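Local coordinates for protein CsuC (Acinetobacter baumannii, PDB 6FJY) that probably acts as the periplasmic chaperone of archaic Csu pili, holding the tip adhesin CsuE by donor-strand complementation before assembly, at residues A20-N25 with G67-L72; D30-I35 with P59-I64; R89-E94 with Q113-I118. All blocks are in the same frame, centred on the assembly; numbering follows the deposited sequence.

Contact 1: A20-N25 with G67-L72; sequences AVWLQN and GEKHML
The carbonyl oxygen of L23 is gripped twice from 67-72: the amide of H70 reaches it N to O at 2.8 Å, and the CA-H of K69 adds a weaker contact. H70 O answers through L23 N, and the same two-way exchange joins V21 to L72, whose N lies 2.6 Å from V21 O. At the far end N25 bonds to two successive residues: its N donates to E68 O and its O accepts G67 N. G67 has a positive phi, which suits a residue lacking a side chain as the chain turns into the strand.

W22, Q24, K69 and M71 share one face of the ladder. With CG anti to its carbonyl carbon (chi1 -66°), W22 swings its indole across 67-72, where it is sandwiched. K69 CE lies over one face, 4.1 Å from the centre of the W22 six-membered ring, and the ammonium NZ follows at 4.8 Å as a cation-pi contact. M71 CG meets the opposite face as a CH-pi contact, 4.0 Å from the centre of the W22 six-membered ring, while its SD sits obliquely as a Met-aromatic contact and also touches A20 CB. A long, extended lysine and a flexible methionine can thus limit the rotation of the broad ring from both faces; the ring of W6 meets it as well.

V21, L23, H70 and L72 occupy the other face. The aliphatic ones are buried, as suits a core position, whereas H70 turns NE2 to E68 OE1 at 2.8 Å, arriving from above the carboxylate plane. E68 OE1 also accepts K65 N, and N25 OD1 accepts G27 N. The pair matches strands B and E of an immunoglobulin-like sandwich, here the PapD-type chaperone N-terminal domain.

Contact 2: D30-I35 with P59-I64; sequences DAMVQI and PPVAKI
M32 leaves its strand with CG anti to the backbone N, then bends at chi2 (79°) and chi3 (45°), so that its thioether folds back over 59-64. M32 SD comes to rest beside V61 CG1 at 3.9 Å, and the terminal M32 CE lies against K63 CE at 3.8 Å. An unbranched, pliant methionine suits this exposed flank, where it packs on the aliphatic length of a lysine whose amine leads away. V61 places CG1 beside its own carbonyl carbon, which brings that methyl to 3.2 Å from V33 O.

The backbones form an antiparallel ladder in which A31 and I64 exchange N-H and C=O groups, as do V33 and A62. This pairing corresponds to strands C and D of the immunoglobulin-like N-terminal domain of PapD-type chaperones. The ladder changes character at P60. A proline nitrogen carries no hydrogen, so the link there is one-way: I35 N donates to P60 O at 2.8 Å, from above the carbonyl plane.

On the face opposite M32 and K63, the side chains turn into the domain. V33 CG2 meets I64 CG1 at 3.7 Å, a beta-branched pair crossing on the buried face, with small A31 and A62 leaving room for larger neighbours; H70 touches both A62 and I64, and F3 packs on V33 and I64. I35 sends CD1 toward P59 O, 3.5 Å away, its chi2 of 94° being off the staggered values. The same isoleucine touches L72 and L90 of neighbouring strands.

Contact 3: R89-E94 with Q113-I118; sequences RLIVDE and QMRYSI
From L90 opposite I118 to E94 opposite M114 the strands run antiparallel, their directions 168° apart, and three residue pairs, with V92 and Y116 between, each exchange two backbone hydrogen bonds. Beside this ladder R89 curls back, all of its first three torsions near -60°, and presents its guanidinium to S117. R89 NH2 gives a short bond to S117 OG, 2.6 Å and close to the guanidinium plane, while R89 NE adds a weak one at 3.0 Å. The serine hydroxyl, anti to its own N, is small enough to sit at the edge of the guanidinium, where two N-H groups converge on it. R89 also makes a cation-pi contact with W40 and, through NH2, a salt bridge with a backbone group of the CsuE chain. This is consistent with the PapD family, where basic chaperone residues anchor the terminal carboxylate of the subunit.

These strands match F and G of the immunoglobulin-like domain, and the second is the donor strand: Q113 to S117 form a parallel ladder with a strand of CsuE, extending the sheet between proteins. M114 and Y116 pack on apolar side chains there, which suits their apolar side chains.

R115 runs extended from CG to NE alongside D93, the two flat groups nearly coplanar at 8°. Their salt bridge is long, D93 OD1 to R115 NE, 3.7 Å, and D93 OD2 has a second, weak ion pair with R36. I91 crosses the same arginine, its CG2 methyl 3.4 Å from R115 NE. On the reverse face, L90 and I118 lie side by side, CB to CB 4.0 Å; I118 also touches I5. E94 runs beside M114, E94 OE1 at 3.4 Å from M114 CG; this buried oxygen has no polar partner in the model, which may favour its neutral form.

All three contacts join strands of the immunoglobulin-like N-terminal domain. Contact 2 is nested inside the chain loop closed by contact 1, with centres about 10 Å apart; N25 ND2 probably bonds to I64 O at 3.1 Å, tying the two. Contact 3 follows later in the chain and joins contact 2, about 11 Å away between centres, through a probable backbone bond, D93 N to Q34 O at 2.9 Å. Contacts 1 and 3 lie farther apart, about 14 Å between centres, yet L72 CD2 and L90 CD1 meet in the core at 4.0 Å. Of the three, contact 3 carries the ladder with CsuE, whereas contact 2 touches no other chain of the assembly.

Contact 1: A20-N25 with G67-L72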
loop_
_atom_site.group_PDB
_atom_site.type_symbol
_atom_site.label_atom_id
_atom_site.label_comp_id
_atom_site.label_asym_id
_atom_site.label_seq_id
_atom_site.Cartn_x
_atom_site.Cartn_y
_atom_site.Cartn_z
ATOM N N ALA A 20 4.917 -1.900 8.454
ATOM C CA ALA A 20 6.028 -2.110 7.537
ATOM C C ALA A 20 5.691 -1.579 6.149
ATOM O O ALA A 20 4.546 -1.661 5.695
ATOM C CB ALA A 20 6.398 -3.607 7.449
ATOM N N VAL A 21 6.706 -1.034 5.487
ATOM C CA VAL A 21 6.646 -0.659 4.081
ATOM C C VAL A 21 7.802 -1.357 3.386
ATOM O O VAL A 21 8.910 -1.410 3.928
ATOM C CB VAL A 21 6.715 0.865 3.873
ATOM C CG1 VAL A 21 6.844 1.186 2.396
ATOM C CG2 VAL A 21 5.451 1.545 4.443
ATOM N N TRP A 22 7.533 -1.945 2.226
ATOM C CA TRP A 22 8.536 -2.713 1.511
ATOM C C TRP A 22 9.217 -1.851 0.464
ATOM O O TRP A 22 8.577 -1.047 -0.218
ATOM C CB TRP A 22 7.910 -3.949 0.874
ATOM C CG TRP A 22 7.418 -4.897 1.907
ATOM C CD1 TRP A 22 6.123 -5.140 2.236
ATOM C CD2 TRP A 22 8.214 -5.714 2.771
ATOM N NE1 TRP A 22 6.058 -6.065 3.248
ATOM C CE2 TRP A 22 7.328 -6.435 3.595
ATOM C CE3 TRP A 22 9.586 -5.921 2.918
ATOM C CZ2 TRP A 22 7.769 -7.339 4.559
ATOM C CZ3 TRP A 22 10.022 -6.831 3.873
ATOM C CH2 TRP A 22 9.119 -7.516 4.686
ATOM N N LEU A 23 10.532 -2.011 0.368
ATOM C CA LEU A 23 11.360 -1.347 -0.629
ATOM C C LEU A 23 12.020 -2.441 -1.450
ATOM O O LEU A 23 12.819 -3.217 -0.913
ATOM C CB LEU A 23 12.425 -0.495 0.055
ATOM C CG LEU A 23 11.872 0.709 0.818
ATOM C CD1 LEU A 23 12.997 1.515 1.459
ATOM C CD2 LEU A 23 10.987 1.568 -0.072
ATOM N N GLN A 24 11.697 -2.498 -2.743
ATOM C CA GLN A 24 12.170 -3.562 -3.609
ATOM C C GLN A 24 12.726 -2.986 -4.908
ATOM O O GLN A 24 12.061 -2.199 -5.587
ATOM C CB GLN A 24 11.041 -4.565 -3.874
ATOM C CG GLN A 24 11.492 -5.840 -4.582
ATOM C CD GLN A 24 10.445 -6.920 -4.486
ATOM O OE1 GLN A 24 9.370 -6.698 -3.928
ATOM N NE2 GLN A 24 10.746 -8.093 -5.015
ATOM N N ASN A 25 13.964 -3.357 -5.221
ATOM C CA ASN A 25 14.643 -2.979 -6.459
ATOM C C ASN A 25 14.553 -4.150 -7.427
ATOM O O ASN A 25 15.201 -5.185 -7.218
ATOM C CB ASN A 25 16.102 -2.614 -6.186
ATOM C CG ASN A 25 16.814 -2.049 -7.407
ATOM O OD1 ASN A 25 16.523 -2.405 -8.550
ATOM N ND2 ASN A 25 17.779 -1.172 -7.159
ATOM N N GLY A 67 17.705 -6.542 -7.057
ATOM C CA GLY A 67 17.128 -7.767 -6.546
ATOM C C GLY A 67 16.884 -7.790 -5.055
ATOM O O GLY A 67 16.422 -8.815 -4.538
ATOM N N GLU A 68 17.195 -6.713 -4.338
ATOM C CA GLU A 68 17.009 -6.712 -2.899
ATOM C C GLU A 68 15.598 -6.278 -2.534
ATOM O O GLU A 68 14.908 -5.593 -3.296
ATOM C CB GLU A 68 18.025 -5.813 -2.205
ATOM C CG GLU A 68 19.435 -6.383 -2.275
ATOM C CD GLU A 68 20.360 -5.661 -1.363
ATOM O OE1 GLU A 68 20.088 -4.464 -1.137
ATOM O OE2 GLU A 68 21.342 -6.277 -0.876
ATOM N N LYS A 69 15.167 -6.734 -1.367
ATOM C CA LYS A 69 13.888 -6.369 -0.776
ATOM C C LYS A 69 14.155 -6.035 0.684
ATOM O O LYS A 69 14.576 -6.903 1.460
ATOM C CB LYS A 69 12.871 -7.504 -0.924
ATOM C CG LYS A 69 11.474 -7.177 -0.420
ATOM C CD LYS A 69 10.546 -8.345 -0.651
ATOM C CE LYS A 69 9.166 -8.087 -0.055
ATOM N NZ LYS A 69 8.248 -9.274 -0.256
ATOM N N HIS A 70 13.973 -4.776 1.047
ATOM C CA HIS A 70 14.177 -4.335 2.417
ATOM C C HIS A 70 12.837 -3.972 3.046
ATOM O O HIS A 70 11.912 -3.524 2.365
ATOM C CB HIS A 70 15.120 -3.125 2.490
ATOM C CG HIS A 70 16.525 -3.405 2.056
ATOM N ND1 HIS A 70 17.616 -2.826 2.674
ATOM C CD2 HIS A 70 17.023 -4.167 1.053
ATOM C CE1 HIS A 70 18.726 -3.247 2.092
ATOM N NE2 HIS A 70 18.396 -4.064 1.108
ATOM N N MET A 71 12.734 -4.169 4.353
ATOM C CA MET A 71 11.573 -3.694 5.088
ATOM C C MET A 71 11.906 -2.343 5.699
ATOM O O MET A 71 13.016 -2.126 6.198
ATOM C CB MET A 71 11.127 -4.700 6.149
ATOM C CG MET A 71 9.823 -4.332 6.848
ATOM S SD MET A 71 9.433 -5.438 8.189
ATOM C CE MET A 71 10.513 -4.782 9.321
ATOM N N LEU A 72 10.962 -1.419 5.577
ATOM C CA LEU A 72 11.000 -0.135 6.255
ATOM C C LEU A 72 10.024 -0.221 7.421
ATOM O O LEU A 72 8.808 -0.295 7.223
ATOM C CB LEU A 72 10.654 1.000 5.295
ATOM C CG LEU A 72 10.304 2.372 5.887
ATOM C CD1 LEU A 72 11.424 2.938 6.775
ATOM C CD2 LEU A 72 9.982 3.331 4.759
#

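Contact 2: D30-I35 with P59-I64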
loop_
_atom_site.group_PDB
_atom_site.type_symbol
_atom_site.label_atom_id
_atom_site.label_comp_id
_atom_site.label_asym_id
_atom_site.label_seq_id
_atom_site.Cartn_x
_atom_site.Cartn_y
_atom_site.Cartn_z
ATOM N N ASP A 30 21.970 -0.591 -8.609
ATOM C CA ASP A 30 21.737 -0.292 -7.208
ATOM C C ASP A 30 21.167 1.116 -7.043
ATOM O O ASP A 30 21.308 1.981 -7.914
ATOM C CB ASP A 30 23.028 -0.424 -6.400
ATOM C CG ASP A 30 23.653 -1.797 -6.525
ATOM O OD1 ASP A 30 23.005 -2.680 -7.114
ATOM O OD2 ASP A 30 24.781 -1.992 -6.029
ATOM N N ALA A 31 20.524 1.339 -5.891
ATOM C CA ALA A 31 19.937 2.625 -5.538
ATOM C C ALA A 31 20.140 2.891 -4.053
ATOM O O ALA A 31 20.238 1.963 -3.248
ATOM C CB ALA A 31 18.444 2.667 -5.867
ATOM N N MET A 32 20.249 4.168 -3.706
ATOM C CA MET A 32 20.320 4.616 -2.324
ATOM C C MET A 32 19.000 5.276 -1.964
ATOM O O MET A 32 18.441 6.045 -2.756
ATOM C CB MET A 32 21.474 5.602 -2.107
ATOM C CG MET A 32 21.705 6.013 -0.644
ATOM S SD MET A 32 22.593 4.780 0.313
ATOM C CE MET A 32 23.868 4.403 -0.867
ATOM N N VAL A 33 18.516 4.984 -0.760
ATOM C CA VAL A 33 17.230 5.475 -0.286
ATOM C C VAL A 33 17.401 6.112 1.085
ATOM O O VAL A 33 17.955 5.495 1.999
ATOM C CB VAL A 33 16.199 4.334 -0.215
ATOM C CG1 VAL A 33 14.873 4.855 0.238
ATOM C CG2 VAL A 33 16.085 3.664 -1.574
ATOM N N GLN A 34 16.881 7.322 1.231
ATOM C CA GLN A 34 16.751 8.005 2.507
ATOM C C GLN A 34 15.278 8.037 2.876
ATOM O O GLN A 34 14.420 8.204 2.005
ATOM C CB GLN A 34 17.292 9.434 2.448
ATOM C CG GLN A 34 17.238 10.157 3.790
ATOM C CD GLN A 34 17.388 11.666 3.664
ATOM O OE1 GLN A 34 17.375 12.215 2.564
ATOM N NE2 GLN A 34 17.513 12.344 4.799
ATOM N N ILE A 35 14.992 7.821 4.157
ATOM C CA ILE A 35 13.633 7.747 4.676
ATOM C C ILE A 35 13.501 8.736 5.823
ATOM O O ILE A 35 14.313 8.723 6.750
ATOM C CB ILE A 35 13.290 6.325 5.152
ATOM C CG1 ILE A 35 13.493 5.320 4.015
ATOM C CG2 ILE A 35 11.863 6.256 5.602
ATOM C CD1 ILE A 35 14.864 4.655 4.019
ATOM N N PRO A 59 15.273 1.368 8.546
ATOM C CA PRO A 59 16.376 2.295 8.793
ATOM C C PRO A 59 16.080 3.695 8.251
ATOM O O PRO A 59 15.168 3.845 7.445
ATOM C CB PRO A 59 17.529 1.658 8.011
ATOM C CG PRO A 59 16.836 1.112 6.791
ATOM C CD PRO A 59 15.465 0.618 7.289
ATOM N N PRO A 60 16.826 4.706 8.702
ATOM C CA PRO A 60 16.675 6.038 8.091
ATOM C C PRO A 60 17.344 6.150 6.721
ATOM O O PRO A 60 17.012 7.067 5.963
ATOM C CB PRO A 60 17.292 6.984 9.135
ATOM C CG PRO A 60 18.279 6.119 9.869
ATOM C CD PRO A 60 17.718 4.731 9.881
ATOM N N VAL A 61 18.303 5.283 6.403
ATOM C CA VAL A 61 18.942 5.228 5.086
ATOM C C VAL A 61 19.234 3.776 4.739
ATOM O O VAL A 61 19.660 2.997 5.597
ATOM C CB VAL A 61 20.267 6.020 4.994
ATOM C CG1 VAL A 61 20.733 6.057 3.531
ATOM C CG2 VAL A 61 20.114 7.434 5.521
ATOM N N ALA A 62 19.030 3.414 3.474
ATOM C CA ALA A 62 19.344 2.062 3.037
ATOM C C ALA A 62 19.851 2.069 1.604
ATOM O O ALA A 62 19.429 2.883 0.775
ATOM C CB ALA A 62 18.129 1.136 3.127
ATOM N N LYS A 63 20.745 1.123 1.322
ATOM C CA LYS A 63 21.184 0.824 -0.032
ATOM C C LYS A 63 20.371 -0.369 -0.511
ATOM O O LYS A 63 20.409 -1.439 0.108
ATOM C CB LYS A 63 22.681 0.523 -0.072
ATOM C CG LYS A 63 23.269 0.345 -1.469
ATOM C CD LYS A 63 24.747 -0.031 -1.404
ATOM C CE LYS A 63 25.565 1.006 -0.647
ATOM N NZ LYS A 63 27.033 0.721 -0.730
ATOM N N ILE A 64 19.599 -0.166 -1.573
ATOM C CA ILE A 64 18.750 -1.208 -2.138
ATOM C C ILE A 64 19.416 -1.644 -3.433
ATOM O O ILE A 64 19.252 -0.995 -4.475
ATOM C CB ILE A 64 17.316 -0.728 -2.384
ATOM C CG1 ILE A 64 16.819 0.087 -1.192
ATOM C CG2 ILE A 64 16.399 -1.926 -2.620
ATOM C CD1 ILE A 64 16.705 -0.717 0.073
#

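Contact 3: R89-E94 with Q113-I118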
loop_
_atom_site.group_PDB
_atom_site.type_symbol
_atom_site.label_atom_id
_atom_site.label_comp_id
_atom_site.label_asym_id
_atom_site.label_seq_id
_atom_site.Cartn_x
_atom_site.Cartn_y
_atom_site.Cartn_z
ATOM N N ARG A 89 3.659 12.429 6.983
ATOM C CA ARG A 89 4.075 12.200 5.602
ATOM C C ARG A 89 5.340 11.370 5.657
ATOM O O ARG A 89 6.303 11.755 6.331
ATOM C CB ARG A 89 4.356 13.497 4.841
ATOM C CG ARG A 89 3.165 14.458 4.691
ATOM C CD ARG A 89 2.004 13.948 3.859
ATOM N NE ARG A 89 2.350 13.673 2.477
ATOM C CZ ARG A 89 1.456 13.476 1.517
ATOM N NH1 ARG A 89 0.157 13.536 1.782
ATOM N NH2 ARG A 89 1.862 13.207 0.289
ATOM N N LEU A 90 5.317 10.218 4.991
ATOM C CA LEU A 90 6.513 9.419 4.768
ATOM C C LEU A 90 7.202 9.945 3.513
ATOM O O LEU A 90 6.567 10.050 2.456
ATOM C CB LEU A 90 6.142 7.947 4.609
ATOM C CG LEU A 90 7.231 7.014 4.089
ATOM C CD1 LEU A 90 8.415 7.019 5.006
ATOM C CD2 LEU A 90 6.700 5.606 3.885
ATOM N N ILE A 91 8.484 10.305 3.634
ATOM C CA ILE A 91 9.257 10.849 2.520
ATOM C C ILE A 91 10.454 9.939 2.272
ATOM O O ILE A 91 11.371 9.858 3.103
ATOM C CB ILE A 91 9.730 12.285 2.774
ATOM C CG1 ILE A 91 8.563 13.223 3.078
ATOM C CG2 ILE A 91 10.471 12.786 1.541
ATOM C CD1 ILE A 91 7.629 13.405 1.931
ATOM N N VAL A 92 10.474 9.283 1.117
ATOM C CA VAL A 92 11.615 8.459 0.739
ATOM C C VAL A 92 12.198 8.961 -0.581
ATOM O O VAL A 92 11.477 9.145 -1.574
ATOM C CB VAL A 92 11.281 6.953 0.707
ATOM C CG1 VAL A 92 9.840 6.677 1.139
ATOM C CG2 VAL A 92 11.674 6.310 -0.604
ATOM N N ASP A 93 13.496 9.241 -0.553
ATOM C CA ASP A 93 14.245 9.797 -1.671
ATOM C C ASP A 93 15.071 8.685 -2.318
ATOM O O ASP A 93 15.911 8.070 -1.650
ATOM C CB ASP A 93 15.144 10.921 -1.166
ATOM C CG ASP A 93 14.368 12.175 -0.826
ATOM O OD1 ASP A 93 13.724 12.722 -1.737
ATOM O OD2 ASP A 93 14.389 12.605 0.351
ATOM N N GLU A 94 14.838 8.436 -3.610
ATOM C CA GLU A 94 15.423 7.309 -4.338
ATOM C C GLU A 94 16.456 7.821 -5.334
ATOM O O GLU A 94 16.114 8.558 -6.265
ATOM C CB GLU A 94 14.336 6.505 -5.063
ATOM C CG GLU A 94 14.805 5.204 -5.750
ATOM C CD GLU A 94 15.065 5.374 -7.249
ATOM O OE1 GLU A 94 14.938 6.506 -7.760
ATOM O OE2 GLU A 94 15.395 4.374 -7.922
ATOM N N GLN A 113 16.135 11.940 -10.084
ATOM C CA GLN A 113 15.995 11.085 -8.921
ATOM C C GLN A 113 14.581 11.250 -8.378
ATOM O O GLN A 113 13.932 12.269 -8.619
ATOM C CB GLN A 113 17.057 11.417 -7.877
ATOM C CG GLN A 113 16.969 12.804 -7.308
ATOM C CD GLN A 113 18.131 13.110 -6.378
ATOM O OE1 GLN A 113 19.229 12.577 -6.543
ATOM N NE2 GLN A 113 17.898 13.977 -5.405
ATOM N N MET A 114 14.080 10.203 -7.721
ATOM C CA MET A 114 12.693 10.144 -7.272
ATOM C C MET A 114 12.548 10.595 -5.832
ATOM O O MET A 114 13.474 10.491 -5.024
ATOM C CB MET A 114 12.109 8.730 -7.388
ATOM C CG MET A 114 12.091 8.147 -8.774
ATOM S SD MET A 114 11.396 9.251 -9.974
ATOM C CE MET A 114 12.921 9.544 -10.806
ATOM N N ARG A 115 11.356 11.094 -5.522
ATOM C CA ARG A 115 10.949 11.404 -4.163
ATOM C C ARG A 115 9.489 11.001 -4.006
ATOM O O ARG A 115 8.627 11.471 -4.754
ATOM C CB ARG A 115 11.142 12.887 -3.857
ATOM C CG ARG A 115 10.770 13.308 -2.431
ATOM C CD ARG A 115 11.223 14.739 -2.214
ATOM N NE ARG A 115 11.101 15.178 -0.829
ATOM C CZ ARG A 115 10.455 16.272 -0.444
ATOM N NH1 ARG A 115 9.870 17.051 -1.343
ATOM N NH2 ARG A 115 10.403 16.594 0.840
ATOM N N TYR A 116 9.214 10.127 -3.047
ATOM C CA TYR A 116 7.860 9.667 -2.770
ATOM C C TYR A 116 7.355 10.364 -1.521
ATOM O O TYR A 116 7.974 10.264 -0.455
ATOM C CB TYR A 116 7.806 8.153 -2.579
ATOM C CG TYR A 116 8.034 7.362 -3.844
ATOM C CD1 TYR A 116 9.320 7.067 -4.283
ATOM C CD2 TYR A 116 6.963 6.881 -4.582
ATOM C CE1 TYR A 116 9.529 6.338 -5.443
ATOM C CE2 TYR A 116 7.161 6.152 -5.747
ATOM C CZ TYR A 116 8.443 5.884 -6.169
ATOM O OH TYR A 116 8.646 5.158 -7.314
ATOM N N SER A 117 6.253 11.092 -1.667
ATOM C CA SER A 117 5.523 11.663 -0.543
ATOM C C SER A 117 4.307 10.774 -0.302
ATOM O O SER A 117 3.406 10.687 -1.143
ATOM C CB SER A 117 5.119 13.112 -0.811
ATOM O OG SER A 117 4.471 13.658 0.330
ATOM N N ILE A 118 4.303 10.082 0.830
ATOM C CA ILE A 118 3.359 9.011 1.100
ATOM C C ILE A 118 2.563 9.359 2.363
ATOM O O ILE A 118 3.166 9.666 3.392
ATOM C CB ILE A 118 4.063 7.655 1.254
ATOM C CG1 ILE A 118 4.487 7.136 -0.133
ATOM C CG2 ILE A 118 3.190 6.670 1.992
ATOM C CD1 ILE A 118 5.393 5.919 -0.069
#